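Local coordinates for putative electron transport related protein (Corynebacterium diphtheriae, PDB 4PQ1) that probably acts as a thioredoxin-like, DsbF-type thiol-disulfide oxidoreductase, exchanging electrons through a redox-active pair of cysteines, at residues R21-E26 and Q134-A139; I46-A51 and T128-K133. All coordinates share one frame; numbering follows the deposited sequence.

Contact 2 lies in the core of the thioredoxin fold, where strands 46-52 and 127-131 pair antiparallel, while contact 1 is nearer the surface, where the 21-26 loop lies against the turn after strand 127-131 and the start of strand 137-141. The two are joined through strand 127-131: Val130 O probably accepts a hydrogen bond from Ala138 N, and Pro137 packs on Leu131. Their chemistry follows their places. Contact 2 uses backbone bonds and branched apolar side chains, with one buried side-chain bond, whereas contact 1 has a single direct hydrogen bond, prolines and two arginines. Asp132, just past the end of strand 127-131, connects the two settings, since its OD2 lies 2.7 Å from Arg21 NH1 in a salt bridge.

Contact 1. Residues R21-E26 and Q134-A139; sequences RAPVSE and QHRPAA
A beta-hairpin turn, with the irregular 21-26 loop laid across it, brings Arg21 against Arg136 and Val24 against His135. One direct hydrogen bond joins the backbones: Val24 N gives its hydrogen to His135 O at 3.0 Å, nearly straight at 164°. The same oxygen is also approached by Pro23 CA and by Val24 CG2. Proline, having no N-H, suits a position that gives no backbone hydrogen to the turn; Pro23 N lies 3.6 Å from Arg136 CG.

The two arginine side chains cross at about a right angle, their guanidinium planes 78° apart. A bend at chi3 (-63°) carries the Arg136 head alongside Arg21, whose CB sits 3.5 Å above one of its faces, toward the rim, while the amide nitrogen NE2 of Gln134 lies over the other. Arg21 instead runs extended past Pro137 O, which is 3.3 Å from its CG, and the Ala138 methyl lies over the centre of its guanidinium. Arg136 NE makes a salt bridge to the same Asp132 OD2 that holds Arg21, which probably eases the nearness of the two charges, while Arg21 NE bonds to Tyr16 O. A water donates to Pro137 O at 2.9 Å and accepts a weak bond from Ala22 N. On the apolar side, Val24 CG1 meets the Pro137 ring at CG, 4.0 Å away.

Farther along, Ala138 and Ala139 form a classic beta bulge opposite Val130. Strand 137-141 runs between strands 13-15 and 127-131, with Pro137 resting on Ile129, and helix 147-156 packs on it, its Val153 touching both alanines.

Contact 2. Residues I46-A51 and T128-K133; sequences IVVLNA and TIVLDK
Asn50 extends its CG trans to the backbone N (chi1 175°), and Thr128 holds OG1 beside its own N (chi1 -62°); together these torsions bring ND2 of Asn50 to 3.0 Å from OG1 of Thr128, as donor and close to the amide plane. The same ND2 also bonds Glu62 OE1, so the ND2 group of the buried amide has two acceptors. This is the central antiparallel junction of the thioredoxin fold, where the strand leading toward the Cys56-Cys59 disulfide meets the first strand of the C-terminal hairpin, their axes at 166°.

Backbone bonds run in pairs. Leu49 and Ile129 exchange two, the one from Ile129 N to Leu49 O being 2.7 Å long. Leu131 N likewise bonds Val47 O, but the return bond from Val47 N to Leu131 O is weak at 3.4 Å. Beta-branched residues suit such extended backbone. Val48 and Val130, a non-hydrogen-bonded pair, share a face with Asn50 and Thr128 under helices 63-73 and 147-156, and Val48 CG1 packs on the methyl CG2 of Thr128 at 3.6 Å. Thr128 thus serves both chemistries, its hydroxyl for the amide and its methyl for the valine. On the opposite face, covered in part by Leu117, Val120 and Pro137, the longer leucines reach diagonally past their direct partners, and Leu49 CD1 touches Leu131 CD1 at 3.9 Å.

Contact 1. Residues R21-E26 and Q134-A139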
ATOM      1  N   ARG A  21      15.032   6.223  -8.221  1.00 31.68           N
ATOM      2  CA  ARG A  21      14.399   5.469  -7.151  1.00 30.49           C
ATOM      3  C   ARG A  21      15.314   5.219  -5.970  1.00 36.80           C
ATOM      4  O   ARG A  21      16.524   5.021  -6.129  1.00 30.45           O
ATOM      5  CB  ARG A  21      13.889   4.131  -7.670  1.00 25.77           C
ATOM      6  CG  ARG A  21      12.606   4.229  -8.436  1.00 26.28           C
ATOM      7  CD  ARG A  21      12.203   2.874  -8.986  1.00 25.61           C
ATOM      8  NE  ARG A  21      11.437   3.037 -10.221  1.00 22.91           N
ATOM      9  CZ  ARG A  21      11.104   2.033 -11.013  1.00 23.29           C
ATOM     10  NH1 ARG A  21      11.458   0.803 -10.681  1.00 19.97           N
ATOM     11  NH2 ARG A  21      10.422   2.262 -12.128  1.00 24.15           N
ATOM     12  N   ALA A  22      14.717   5.204  -4.782  1.00 24.73           N
ATOM     13  CA  ALA A  22      15.416   4.816  -3.570  1.00 25.59           C
ATOM     14  C   ALA A  22      14.506   3.887  -2.779  1.00 34.67           C
ATOM     15  O   ALA A  22      13.285   4.009  -2.847  1.00 29.51           O
ATOM     16  CB  ALA A  22      15.808   6.038  -2.744  1.00 25.77           C
ATOM     17  N   PRO A  23      15.098   2.948  -2.032  1.00 34.72           N
ATOM     18  CA  PRO A  23      14.299   2.025  -1.214  1.00 29.41           C
ATOM     19  C   PRO A  23      13.544   2.721  -0.066  1.00 33.84           C
ATOM     20  O   PRO A  23      14.010   3.746   0.442  1.00 33.97           O
ATOM     21  CB  PRO A  23      15.347   1.047  -0.669  1.00 34.36           C
ATOM     22  CG  PRO A  23      16.677   1.796  -0.770  1.00 32.43           C
ATOM     23  CD  PRO A  23      16.546   2.663  -1.972  1.00 28.47           C
ATOM     24  N   VAL A  24      12.385   2.183   0.319  1.00 29.40           N
ATOM     25  CA  VAL A  24      11.672   2.674   1.504  1.00 28.62           C
ATOM     26  C   VAL A  24      12.340   2.126   2.759  1.00 31.31           C
ATOM     27  O   VAL A  24      13.032   1.113   2.701  1.00 30.99           O
ATOM     28  CB  VAL A  24      10.167   2.259   1.526  1.00 27.26           C
ATOM     29  CG1 VAL A  24       9.325   3.181   0.643  1.00 26.28           C
ATOM     30  CG2 VAL A  24      10.014   0.794   1.127  1.00 23.90           C
ATOM     31  N   SER A  25      12.108   2.779   3.895  1.00 34.62           N
ATOM     32  CA  SER A  25      12.620   2.291   5.171  1.00 34.46           C
ATOM     33  C   SER A  25      11.986   0.957   5.534  1.00 39.05           C
ATOM     34  O   SER A  25      11.175   0.404   4.780  1.00 37.55           O
ATOM     35  CB  SER A  25      12.368   3.297   6.294  1.00 32.11           C
ATOM     36  OG  SER A  25      12.786   4.601   5.937  1.00 33.84           O
ATOM     37  N   GLU A  26      12.358   0.446   6.702  1.00 41.04           N
ATOM     38  CA  GLU A  26      11.848  -0.829   7.169  1.00 41.46           C
ATOM     39  C   GLU A  26      10.389  -0.687   7.573  1.00 49.41           C
ATOM     40  O   GLU A  26      10.039   0.170   8.389  1.00 49.70           O
ATOM     41  CB  GLU A  26      12.666  -1.345   8.350  1.00 50.15           C
ATOM     42  CG  GLU A  26      12.308  -2.766   8.759  1.00 59.11           C
ATOM     43  CD  GLU A  26      12.550  -3.027  10.233  1.00 67.07           C
ATOM     44  OE1 GLU A  26      12.059  -2.230  11.062  1.00 72.88           O
ATOM     45  OE2 GLU A  26      13.224  -4.026  10.563  1.00 65.73           O
ATOM     46  N   GLN A 134      13.193  -3.967  -5.495  1.00 25.00           N
ATOM     47  CA  GLN A 134      14.147  -3.453  -4.519  1.00 27.58           C
ATOM     48  C   GLN A 134      13.394  -2.638  -3.486  1.00 31.86           C
ATOM     49  O   GLN A 134      13.999  -1.955  -2.654  1.00 26.65           O
ATOM     50  CB  GLN A 134      15.247  -2.619  -5.189  1.00 33.22           C
ATOM     51  CG  GLN A 134      16.111  -3.412  -6.168  1.00 26.10           C
ATOM     52  CD  GLN A 134      17.132  -2.545  -6.864  1.00 33.86           C
ATOM     53  OE1 GLN A 134      17.926  -1.858  -6.215  1.00 37.96           O
ATOM     54  NE2 GLN A 134      17.112  -2.559  -8.192  1.00 26.62           N
ATOM     55  N   HIS A 135      12.064  -2.736  -3.552  1.00 25.47           N
ATOM     56  CA  HIS A 135      11.166  -2.062  -2.631  1.00 23.00           C
ATOM     57  C   HIS A 135      11.408  -0.563  -2.694  1.00 23.63           C
ATOM     58  O   HIS A 135      11.545   0.108  -1.677  1.00 24.87           O
ATOM     59  CB  HIS A 135      11.318  -2.621  -1.209  1.00 21.59           C
ATOM     60  CG  HIS A 135      10.792  -4.021  -1.057  1.00 27.16           C
ATOM     61  ND1 HIS A 135      10.843  -4.714   0.137  1.00 28.44           N
ATOM     62  CD2 HIS A 135      10.189  -4.852  -1.946  1.00 26.25           C
ATOM     63  CE1 HIS A 135      10.313  -5.918  -0.030  1.00 27.05           C
ATOM     64  NE2 HIS A 135       9.907  -6.029  -1.284  1.00 18.13           N
ATOM     65  N   ARG A 136      11.422  -0.049  -3.918  1.00 19.05           N
ATOM     66  CA  ARG A 136      11.573   1.374  -4.187  1.00 25.08           C
ATOM     67  C   ARG A 136      10.317   1.810  -4.887  1.00 20.26           C
ATOM     68  O   ARG A 136       9.848   1.111  -5.777  1.00 23.92           O
ATOM     69  CB  ARG A 136      12.799   1.663  -5.089  1.00 27.93           C
ATOM     70  CG  ARG A 136      14.050   0.868  -4.760  1.00 26.59           C
ATOM     71  CD  ARG A 136      15.173   1.106  -5.791  1.00 28.00           C
ATOM     72  NE  ARG A 136      14.825   0.659  -7.141  1.00 27.27           N
ATOM     73  CZ  ARG A 136      15.599   0.851  -8.214  1.00 33.76           C
ATOM     74  NH1 ARG A 136      16.758   1.486  -8.089  1.00 31.45           N
ATOM     75  NH2 ARG A 136      15.221   0.416  -9.411  1.00 23.96           N
ATOM     76  N   PRO A 137       9.756   2.957  -4.501  1.00 26.35           N
ATOM     77  CA  PRO A 137       8.501   3.257  -5.193  1.00 32.39           C
ATOM     78  C   PRO A 137       8.706   3.515  -6.685  1.00 29.15           C
ATOM     79  O   PRO A 137       9.612   4.237  -7.080  1.00 24.09           O
ATOM     80  CB  PRO A 137       7.991   4.502  -4.461  1.00 22.38           C
ATOM     81  CG  PRO A 137       8.540   4.357  -3.080  1.00 26.51           C
ATOM     82  CD  PRO A 137       9.927   3.778  -3.290  1.00 25.77           C
ATOM     83  N   ALA A 138       7.866   2.883  -7.498  1.00 28.55           N
ATOM     84  CA  ALA A 138       7.825   3.121  -8.934  1.00 18.28           C
ATOM     85  C   ALA A 138       6.674   4.061  -9.250  1.00 27.03           C
ATOM     86  O   ALA A 138       6.646   4.714 -10.294  1.00 22.34           O
ATOM     87  CB  ALA A 138       7.664   1.813  -9.676  1.00 21.10           C
ATOM     88  N   ALA A 139       5.703   4.103  -8.340  1.00 27.77           N
ATOM     89  CA  ALA A 139       4.528   4.942  -8.517  1.00 21.94           C
ATOM     90  C   ALA A 139       3.892   5.226  -7.162  1.00 23.63           C
ATOM     91  O   ALA A 139       3.815   4.344  -6.309  1.00 23.30           O
ATOM     92  CB  ALA A 139       3.528   4.271  -9.458  1.00 20.68           C
TER
HETATM   93  O   HOH W   1      18.192   2.137  -6.230  1.00 36.77           O
HETATM   94  O   HOH W   2      11.479   5.938  -5.598  1.00 23.82           O

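Contact 2. Residues I46-A51 and T128-K133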
ATOM      1  N   ILE A  46       7.638  -7.916  -5.772  1.00 20.58           N
ATOM      2  CA  ILE A  46       6.875  -6.692  -5.959  1.00 30.55           C
ATOM      3  C   ILE A  46       5.888  -6.514  -4.793  1.00 36.75           C
ATOM      4  O   ILE A  46       5.307  -7.488  -4.308  1.00 28.82           O
ATOM      5  CB  ILE A  46       6.114  -6.707  -7.293  1.00 36.55           C
ATOM      6  CG1 ILE A  46       7.090  -6.728  -8.468  1.00 29.90           C
ATOM      7  CG2 ILE A  46       5.193  -5.504  -7.410  1.00 35.93           C
ATOM      8  CD1 ILE A  46       6.382  -6.851  -9.800  1.00 31.71           C
ATOM      9  N   VAL A  47       5.733  -5.281  -4.321  1.00 27.55           N
ATOM     10  CA  VAL A  47       4.869  -5.018  -3.189  1.00 27.29           C
ATOM     11  C   VAL A  47       4.014  -3.777  -3.427  1.00 33.39           C
ATOM     12  O   VAL A  47       4.538  -2.675  -3.669  1.00 24.86           O
ATOM     13  CB  VAL A  47       5.669  -4.839  -1.888  1.00 27.03           C
ATOM     14  CG1 VAL A  47       4.738  -4.417  -0.772  1.00 26.58           C
ATOM     15  CG2 VAL A  47       6.394  -6.141  -1.510  1.00 29.79           C
ATOM     16  N   VAL A  48       2.693  -3.962  -3.366  1.00 25.32           N
ATOM     17  CA  VAL A  48       1.775  -2.840  -3.497  1.00 28.35           C
ATOM     18  C   VAL A  48       1.217  -2.459  -2.132  1.00 31.21           C
ATOM     19  O   VAL A  48       0.428  -3.207  -1.545  1.00 31.11           O
ATOM     20  CB  VAL A  48       0.617  -3.160  -4.465  1.00 27.02           C
ATOM     21  CG1 VAL A  48      -0.309  -1.968  -4.595  1.00 27.33           C
ATOM     22  CG2 VAL A  48       1.165  -3.547  -5.825  1.00 24.97           C
ATOM     23  N   LEU A  49       1.647  -1.299  -1.631  1.00 31.16           N
ATOM     24  CA  LEU A  49       1.177  -0.756  -0.344  1.00 27.73           C
ATOM     25  C   LEU A  49      -0.057   0.100  -0.527  1.00 24.46           C
ATOM     26  O   LEU A  49      -0.105   0.964  -1.415  1.00 20.20           O
ATOM     27  CB  LEU A  49       2.259   0.103   0.320  1.00 29.65           C
ATOM     28  CG  LEU A  49       3.624  -0.486   0.604  1.00 23.59           C
ATOM     29  CD1 LEU A  49       4.563   0.654   0.939  1.00 21.69           C
ATOM     30  CD2 LEU A  49       3.505  -1.473   1.750  1.00 22.27           C
ATOM     31  N   ASN A  50      -1.036  -0.109   0.341  1.00 24.61           N
ATOM     32  CA  ASN A  50      -2.288   0.622   0.273  1.00 21.66           C
ATOM     33  C   ASN A  50      -2.761   1.001   1.661  1.00 19.99           C
ATOM     34  O   ASN A  50      -2.986   0.135   2.514  1.00 17.52           O
ATOM     35  CB  ASN A  50      -3.351  -0.211  -0.447  1.00 24.57           C
ATOM     36  CG  ASN A  50      -4.703   0.452  -0.447  1.00 23.17           C
ATOM     37  OD1 ASN A  50      -5.587   0.041   0.292  1.00 30.18           O
ATOM     38  ND2 ASN A  50      -4.872   1.492  -1.263  1.00 21.00           N
ATOM     39  N   ALA A  51      -2.855   2.307   1.896  1.00 19.79           N
ATOM     40  CA  ALA A  51      -3.398   2.832   3.145  1.00 23.86           C
ATOM     41  C   ALA A  51      -4.911   2.942   3.022  1.00 23.35           C
ATOM     42  O   ALA A  51      -5.428   3.533   2.066  1.00 23.35           O
ATOM     43  CB  ALA A  51      -2.791   4.177   3.472  1.00 18.07           C
ATOM     44  N   THR A 128      -1.897   4.639  -2.608  1.00 21.52           N
ATOM     45  CA  THR A 128      -1.316   3.393  -3.070  1.00 27.71           C
ATOM     46  C   THR A 128       0.106   3.599  -3.560  1.00 24.17           C
ATOM     47  O   THR A 128       0.369   4.473  -4.393  1.00 24.77           O
ATOM     48  CB  THR A 128      -2.143   2.759  -4.190  1.00 26.48           C
ATOM     49  OG1 THR A 128      -3.443   2.450  -3.692  1.00 25.33           O
ATOM     50  CG2 THR A 128      -1.475   1.479  -4.668  1.00 22.70           C
ATOM     51  N   ILE A 129       1.026   2.802  -3.035  1.00 24.49           N
ATOM     52  CA  ILE A 129       2.411   2.875  -3.483  1.00 22.40           C
ATOM     53  C   ILE A 129       2.865   1.551  -4.077  1.00 24.29           C
ATOM     54  O   ILE A 129       2.823   0.516  -3.409  1.00 23.24           O
ATOM     55  CB  ILE A 129       3.346   3.269  -2.348  1.00 20.60           C
ATOM     56  CG1 ILE A 129       2.906   4.617  -1.770  1.00 17.89           C
ATOM     57  CG2 ILE A 129       4.793   3.326  -2.870  1.00 20.58           C
ATOM     58  CD1 ILE A 129       3.650   5.024  -0.535  1.00 19.60           C
ATOM     59  N   VAL A 130       3.292   1.586  -5.337  1.00 18.58           N
ATOM     60  CA  VAL A 130       3.794   0.375  -5.980  1.00 23.28           C
ATOM     61  C   VAL A 130       5.313   0.342  -5.827  1.00 27.08           C
ATOM     62  O   VAL A 130       5.998   1.205  -6.355  1.00 20.61           O
ATOM     63  CB  VAL A 130       3.417   0.302  -7.477  1.00 20.04           C
ATOM     64  CG1 VAL A 130       3.866  -1.014  -8.062  1.00 21.19           C
ATOM     65  CG2 VAL A 130       1.905   0.466  -7.674  1.00 20.85           C
ATOM     66  N   LEU A 131       5.820  -0.628  -5.070  1.00 26.77           N
ATOM     67  CA  LEU A 131       7.254  -0.794  -4.890  1.00 28.57           C
ATOM     68  C   LEU A 131       7.790  -1.813  -5.889  1.00 29.90           C
ATOM     69  O   LEU A 131       7.096  -2.788  -6.191  1.00 25.18           O
ATOM     70  CB  LEU A 131       7.570  -1.252  -3.468  1.00 25.36           C
ATOM     71  CG  LEU A 131       7.027  -0.432  -2.311  1.00 20.92           C
ATOM     72  CD1 LEU A 131       7.421  -1.103  -0.995  1.00 18.23           C
ATOM     73  CD2 LEU A 131       7.553   0.974  -2.377  1.00 22.55           C
ATOM     74  N   ASP A 132       9.012  -1.603  -6.402  1.00 26.25           N
ATOM     75  CA  ASP A 132       9.601  -2.579  -7.327  1.00 27.97           C
ATOM     76  C   ASP A 132      10.293  -3.660  -6.513  1.00 28.96           C
ATOM     77  O   ASP A 132      10.119  -3.716  -5.305  1.00 24.30           O
ATOM     78  CB  ASP A 132      10.576  -1.926  -8.346  1.00 18.85           C
ATOM     79  CG  ASP A 132      11.769  -1.222  -7.692  1.00 27.46           C
ATOM     80  OD1 ASP A 132      12.187  -1.611  -6.580  1.00 23.02           O
ATOM     81  OD2 ASP A 132      12.304  -0.267  -8.309  1.00 27.78           O
ATOM     82  N   LYS A 133      11.115  -4.486  -7.151  1.00 33.98           N
ATOM     83  CA  LYS A 133      11.693  -5.631  -6.452  1.00 29.90           C
ATOM     84  C   LYS A 133      12.734  -5.212  -5.411  1.00 30.80           C
ATOM     85  O   LYS A 133      13.115  -6.007  -4.546  1.00 26.45           O
ATOM     86  CB  LYS A 133      12.314  -6.607  -7.453  1.00 34.90           C
ATOM     87  CG  LYS A 133      11.314  -7.557  -8.098  1.00 30.35           C
ATOM     88  CD  LYS A 133      12.027  -8.454  -9.094  1.00 33.49           C
ATOM     89  CE  LYS A 133      11.077  -9.424  -9.751  1.00 42.59           C
ATOM     90  NZ  LYS A 133      11.829 -10.431 -10.557  1.00 58.42           N
TER